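Glycosyl hydrolase family 88 (Pedobacter heparinus, PDB 3WIW) is an unsaturated glucuronyl hydrolase specific for heparin, probably removing the unsaturated uronic acid from the ends of fragments left by polysaccharide lyases. Local coordinates at residues A202-S215 with K266-I278. Residues are numbered along the deposited sequence; the frame is centred on the assembly and turned at random. Where two conformers were deposited one is given.
Sequences AVTTMKNHFRKDYS and KFIEHAEHIAAFI
H270 drives its imidazole edge into the face of F210, NE2 standing 3.2 Å above the middle of the phenyl ring with the planes at 87°, an edge-to-face pair. With CG anti to the backbone N (chi1 -162°), H270 reaches off its helix towards 202-215. In one of its two conformers M206 covers one imidazole face, its CG 3.6 Å from the ring centroid in a CH-pi contact. Y214 forms an offset stack with H273, centroids 4.3 Å apart and planes inclined by 13°; H273 CB sits over the centre of the tyrosine ring, while Y214 OH overlies the imidazole. A lysine in place of Y214 would probably leave H273 without its stacking partner and H270 CE1 without the ring edge it meets. In this alpha6/alpha6-barrel, the contact joins helix 192-208 and the loop after it to helix 265-279, with Y255 of helix 245-262 also touching M206. Apolar packing continues between the helices: A202 CB meets F267 CZ at 3.7 Å and the M206 sulfur approaches the edge of the same ring, while I274 CD1 touches F210 CE2 at 3.5 Å beside the aromatic cluster. S215 CA lies over one face of F277, with S215 CB 3.4 Å from F277 CZ. Within the loop, D213 OD1 accepts from S215 N in an Asx turn and from S215 OG at 2.6 Å, and R211 NH2 donates to that hydroxyl.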
loop_
_atom_site.group_PDB
_atom_site.type_symbol
_atom_site.label_atom_id
_atom_site.label_comp_id
_atom_site.label_asym_id
_atom_site.label_seq_id
_atom_site.Cartn_x
_atom_site.Cartn_y
_atom_site.Cartn_z
ATOM N N ALA A 202 -8.834 -8.865 10.374
ATOM C CA ALA A 202 -9.285 -9.113 9.008
ATOM C C ALA A 202 -10.707 -9.683 8.992
ATOM O O ALA A 202 -11.511 -9.314 8.115
ATOM C CB ALA A 202 -8.312 -10.045 8.279
ATOM N N VAL A 203 -11.019 -10.588 9.906
ATOM C CA VAL A 203 -12.370 -11.154 9.978
ATOM C C VAL A 203 -13.407 -10.096 10.376
ATOM O O VAL A 203 -14.451 -9.952 9.721
ATOM C CB VAL A 203 -12.417 -12.380 10.923
ATOM C CG1 VAL A 203 -13.848 -12.851 11.104
ATOM C CG2 VAL A 203 -11.555 -13.514 10.355
ATOM N N THR A 204 -13.110 -9.317 11.416
ATOM C CA THR A 204 -14.015 -8.262 11.862
ATOM C C THR A 204 -14.266 -7.250 10.716
ATOM O O THR A 204 -15.400 -6.840 10.459
ATOM C CB THR A 204 -13.376 -7.545 13.054
ATOM O OG1 THR A 204 -13.130 -8.505 14.094
ATOM C CG2 THR A 204 -14.260 -6.411 13.578
ATOM N N THR A 205 -13.209 -6.861 10.017
ATOM C CA THR A 205 -13.291 -5.895 8.940
ATOM C C THR A 205 -14.074 -6.473 7.775
ATOM O O THR A 205 -14.808 -5.750 7.086
ATOM C CB THR A 205 -11.869 -5.478 8.539
ATOM O OG1 THR A 205 -11.273 -4.796 9.658
ATOM C CG2 THR A 205 -11.896 -4.548 7.330
ATOM N N MET A 206 -13.948 -7.776 7.572
ATOM C CA MET A 206 -14.615 -8.424 6.464
ATOM C C MET A 206 -16.131 -8.319 6.629
ATOM O O MET A 206 -16.870 -8.119 5.652
ATOM C CB MET A 206 -14.134 -9.874 6.375
ATOM C CG MET A 206 -14.506 -10.587 5.111
ATOM S SD MET A 206 -13.667 -12.154 4.841
ATOM C CE MET A 206 -15.055 -13.037 4.205
ATOM N N LYS A 207 -16.587 -8.443 7.874
ATOM C CA LYS A 207 -17.990 -8.261 8.201
ATOM C C LYS A 207 -18.425 -6.780 8.100
ATOM O O LYS A 207 -19.362 -6.436 7.379
ATOM C CB LYS A 207 -18.269 -8.792 9.599
ATOM C CG LYS A 207 -19.702 -8.620 10.021
ATOM C CD LYS A 207 -19.924 -9.127 11.434
ATOM C CE LYS A 207 -21.378 -8.947 11.840
ATOM N NZ LYS A 207 -21.602 -9.290 13.267
ATOM N N ASN A 208 -17.721 -5.891 8.787
ATOM C CA ASN A 208 -18.265 -4.565 9.046
ATOM C C ASN A 208 -17.907 -3.490 8.029
ATOM O O ASN A 208 -18.658 -2.530 7.860
ATOM C CB ASN A 208 -17.883 -4.112 10.458
ATOM C CG ASN A 208 -18.415 -5.042 11.512
ATOM O OD1 ASN A 208 -19.600 -5.409 11.480
ATOM N ND2 ASN A 208 -17.556 -5.442 12.443
ATOM N N HIS A 209 -16.765 -3.621 7.363
ATOM C CA HIS A 209 -16.348 -2.577 6.430
ATOM C C HIS A 209 -16.966 -2.700 5.032
ATOM O O HIS A 209 -16.762 -1.826 4.205
ATOM C CB HIS A 209 -14.819 -2.536 6.281
ATOM C CG HIS A 209 -14.162 -1.445 7.063
ATOM N ND1 HIS A 209 -13.711 -1.622 8.355
ATOM C CD2 HIS A 209 -13.826 -0.182 6.706
ATOM C CE1 HIS A 209 -13.161 -0.493 8.770
ATOM N NE2 HIS A 209 -13.214 0.393 7.793
ATOM N N PHE A 210 -17.699 -3.773 4.762
ATOM C CA PHE A 210 -18.182 -4.055 3.408
ATOM C C PHE A 210 -19.671 -3.972 3.269
ATOM O O PHE A 210 -20.407 -4.472 4.114
ATOM C CB PHE A 210 -17.649 -5.402 2.892
ATOM C CG PHE A 210 -16.171 -5.374 2.685
ATOM C CD1 PHE A 210 -15.283 -5.572 3.766
ATOM C CD2 PHE A 210 -15.653 -5.050 1.437
ATOM C CE1 PHE A 210 -13.909 -5.474 3.581
ATOM C CE2 PHE A 210 -14.290 -4.953 1.256
ATOM C CZ PHE A 210 -13.415 -5.154 2.310
ATOM N N ARG A 211 -20.092 -3.299 2.201
ATOM C CA ARG A 211 -21.498 -3.211 1.820
ATOM C C ARG A 211 -21.897 -4.474 1.065
ATOM O O ARG A 211 -21.044 -5.290 0.718
ATOM C CB ARG A 211 -21.723 -1.980 0.938
ATOM C CG ARG A 211 -21.247 -0.704 1.601
ATOM C CD ARG A 211 -21.684 0.544 0.824
ATOM N NE ARG A 211 -21.056 1.765 1.351
ATOM C CZ ARG A 211 -19.862 2.230 0.971
ATOM N NH1 ARG A 211 -19.382 3.326 1.520
ATOM N NH2 ARG A 211 -19.170 1.615 0.029
ATOM N N LYS A 212 -23.190 -4.651 0.788
ATOM C CA LYS A 212 -23.642 -5.869 0.117
ATOM C C LYS A 212 -23.037 -6.052 -1.277
ATOM O O LYS A 212 -22.863 -7.184 -1.740
ATOM C CB LYS A 212 -25.174 -5.940 0.065
ATOM C CG LYS A 212 -25.822 -6.103 1.434
ATOM C CD LYS A 212 -27.246 -6.642 1.356
ATOM C CE LYS A 212 -28.197 -5.693 0.656
ATOM N NZ LYS A 212 -28.127 -4.314 1.224
ATOM N N ASP A 213 -22.691 -4.954 -1.942
ATOM C CA ASP A 213 -22.079 -5.067 -3.268
ATOM C C ASP A 213 -20.558 -5.276 -3.246
ATOM O O ASP A 213 -19.916 -5.278 -4.309
ATOM C CB ASP A 213 -22.444 -3.865 -4.149
ATOM C CG ASP A 213 -21.857 -2.544 -3.652
ATOM O OD1 ASP A 213 -21.210 -2.515 -2.581
ATOM O OD2 ASP A 213 -22.049 -1.515 -4.361
ATOM N N TYR A 214 -20.007 -5.473 -2.048
ATOM C CA TYR A 214 -18.564 -5.659 -1.814
ATOM C C TYR A 214 -17.733 -4.392 -1.959
ATOM O O TYR A 214 -16.506 -4.446 -1.860
ATOM C CB TYR A 214 -17.960 -6.800 -2.640
ATOM C CG TYR A 214 -18.565 -8.141 -2.334
ATOM C CD1 TYR A 214 -18.168 -8.866 -1.217
ATOM C CD2 TYR A 214 -19.533 -8.686 -3.174
ATOM C CE1 TYR A 214 -18.732 -10.118 -0.933
ATOM C CE2 TYR A 214 -20.110 -9.912 -2.900
ATOM C CZ TYR A 214 -19.705 -10.638 -1.785
ATOM O OH TYR A 214 -20.281 -11.873 -1.546
ATOM N N SER A 215 -18.375 -3.243 -2.153
ATOM C CA SER A 215 -17.679 -1.976 -1.916
ATOM C C SER A 215 -17.380 -1.825 -0.426
ATOM O O SER A 215 -18.054 -2.414 0.427
ATOM C CB SER A 215 -18.506 -0.786 -2.408
ATOM O OG SER A 215 -19.710 -0.618 -1.679
ATOM N N LYS A 266 -11.687 -18.173 3.365
ATOM C CA LYS A 266 -12.663 -17.079 3.445
ATOM C C LYS A 266 -12.064 -15.781 2.893
ATOM O O LYS A 266 -12.752 -14.972 2.251
ATOM C CB LYS A 266 -13.110 -16.829 4.871
ATOM C CG LYS A 266 -13.955 -17.931 5.429
ATOM C CD LYS A 266 -14.303 -17.640 6.875
ATOM C CE LYS A 266 -15.179 -18.739 7.455
ATOM N NZ LYS A 266 -15.674 -18.372 8.811
ATOM N N PHE A 267 -10.768 -15.582 3.104
ATOM C CA PHE A 267 -10.111 -14.376 2.630
ATOM C C PHE A 267 -9.948 -14.353 1.109
ATOM O O PHE A 267 -10.121 -13.310 0.485
ATOM C CB PHE A 267 -8.757 -14.212 3.312
ATOM C CG PHE A 267 -8.833 -14.002 4.800
ATOM C CD1 PHE A 267 -9.902 -13.332 5.395
ATOM C CD2 PHE A 267 -7.802 -14.465 5.615
ATOM C CE1 PHE A 267 -9.920 -13.126 6.786
ATOM C CE2 PHE A 267 -7.833 -14.281 6.990
ATOM C CZ PHE A 267 -8.883 -13.605 7.574
ATOM N N ILE A 268 -9.597 -15.483 0.498
ATOM C CA ILE A 268 -9.458 -15.503 -0.960
ATOM C C ILE A 268 -10.826 -15.351 -1.637
ATOM O O ILE A 268 -10.959 -14.668 -2.661
ATOM C CB ILE A 268 -8.665 -16.738 -1.489
ATOM C CG1 ILE A 268 -8.231 -16.527 -2.943
ATOM C CG2 ILE A 268 -9.468 -18.017 -1.374
ATOM C CD1 ILE A 268 -7.371 -17.674 -3.473
ATOM N N GLU A 269 -11.851 -15.968 -1.058
ATOM C CA GLU A 269 -13.201 -15.798 -1.588
ATOM C C GLU A 269 -13.581 -14.325 -1.538
ATOM O O GLU A 269 -14.108 -13.772 -2.502
ATOM C CB GLU A 269 -14.207 -16.627 -0.791
ATOM C CG GLU A 269 -14.005 -18.135 -0.912
ATOM C CD GLU A 269 -14.702 -18.933 0.191
ATOM O OE1 GLU A 269 -15.275 -18.319 1.122
ATOM O OE2 GLU A 269 -14.676 -20.179 0.124
ATOM N N HIS A 270 -13.293 -13.673 -0.418
ATOM C CA HIS A 270 -13.622 -12.256 -0.286
ATOM C C HIS A 270 -12.819 -11.418 -1.282
ATOM O O HIS A 270 -13.371 -10.523 -1.944
ATOM C CB HIS A 270 -13.417 -11.790 1.143
ATOM C CG HIS A 270 -14.119 -10.513 1.467
ATOM N ND1 HIS A 270 -15.494 -10.389 1.434
ATOM C CD2 HIS A 270 -13.637 -9.309 1.844
ATOM C CE1 HIS A 270 -15.827 -9.160 1.780
ATOM N NE2 HIS A 270 -14.716 -8.478 2.017
ATOM N N ALA A 271 -11.541 -11.737 -1.443
ATOM C CA ALA A 271 -10.708 -11.060 -2.424
ATOM C C ALA A 271 -11.281 -11.156 -3.844
ATOM O O ALA A 271 -11.278 -10.164 -4.590
ATOM C CB ALA A 271 -9.274 -11.559 -2.383
ATOM N N GLU A 272 -11.778 -12.333 -4.215
ATOM C CA GLU A 272 -12.341 -12.482 -5.547
ATOM C C GLU A 272 -13.620 -11.670 -5.716
ATOM O O GLU A 272 -13.853 -11.124 -6.795
ATOM C CB GLU A 272 -12.562 -13.957 -5.907
ATOM C CG GLU A 272 -11.254 -14.719 -6.082
ATOM C CD GLU A 272 -11.431 -15.958 -6.937
ATOM O OE1 GLU A 272 -11.533 -17.054 -6.347
ATOM O OE2 GLU A 272 -11.484 -15.829 -8.193
ATOM N N HIS A 273 -14.439 -11.590 -4.668
ATOM C CA HIS A 273 -15.651 -10.752 -4.734
ATOM C C HIS A 273 -15.287 -9.277 -4.902
ATOM O O HIS A 273 -15.878 -8.569 -5.731
ATOM C CB HIS A 273 -16.550 -10.925 -3.500
ATOM C CG HIS A 273 -17.211 -12.265 -3.404
ATOM N ND1 HIS A 273 -17.943 -12.811 -4.436
ATOM C CD2 HIS A 273 -17.279 -13.158 -2.383
ATOM C CE1 HIS A 273 -18.416 -13.986 -4.066
ATOM N NE2 HIS A 273 -18.024 -14.220 -2.825
ATOM N N ILE A 274 -14.303 -8.814 -4.141
ATOM C CA ILE A 274 -13.822 -7.449 -4.282
ATOM C C ILE A 274 -13.265 -7.215 -5.692
ATOM O O ILE A 274 -13.593 -6.218 -6.342
ATOM C CB ILE A 274 -12.756 -7.115 -3.219
ATOM C CG1 ILE A 274 -13.364 -7.140 -1.810
ATOM C CG2 ILE A 274 -12.140 -5.729 -3.509
ATOM C CD1 ILE A 274 -12.284 -7.111 -0.718
ATOM N N ALA A 275 -12.487 -8.172 -6.191
ATOM C CA ALA A 275 -11.856 -8.023 -7.496
ATOM C C ALA A 275 -12.917 -7.852 -8.578
ATOM O O ALA A 275 -12.769 -7.032 -9.485
ATOM C CB ALA A 275 -10.973 -9.223 -7.809
ATOM N N ALA A 276 -13.991 -8.628 -8.505
ATOM C CA ALA A 276 -15.080 -8.499 -9.469
ATOM C C ALA A 276 -15.784 -7.145 -9.382
ATOM O O ALA A 276 -16.072 -6.532 -10.411
ATOM C CB ALA A 276 -16.078 -9.653 -9.306
ATOM N N PHE A 277 -16.055 -6.674 -8.167
ATOM C CA PHE A 277 -16.640 -5.354 -7.978
ATOM C C PHE A 277 -15.785 -4.271 -8.652
ATOM O O PHE A 277 -16.312 -3.404 -9.360
ATOM C CB PHE A 277 -16.829 -5.047 -6.485
ATOM C CG PHE A 277 -17.195 -3.606 -6.213
ATOM C CD1 PHE A 277 -18.483 -3.124 -6.487
ATOM C CD2 PHE A 277 -16.238 -2.716 -5.733
ATOM C CE1 PHE A 277 -18.795 -1.779 -6.267
ATOM C CE2 PHE A 277 -16.559 -1.369 -5.513
ATOM C CZ PHE A 277 -17.835 -0.910 -5.787
ATOM N N ILE A 278 -14.467 -4.351 -8.477
ATOM C CA ILE A 278 -13.533 -3.384 -9.051
ATOM C C ILE A 278 -13.417 -3.539 -10.576
ATOM O O ILE A 278 -13.610 -2.573 -11.332
ATOM C CB ILE A 278 -12.146 -3.501 -8.381
ATOM C CG1 ILE A 278 -12.223 -3.005 -6.928
ATOM C CG2 ILE A 278 -11.116 -2.712 -9.167
ATOM C CD1 ILE A 278 -10.968 -3.281 -6.096
#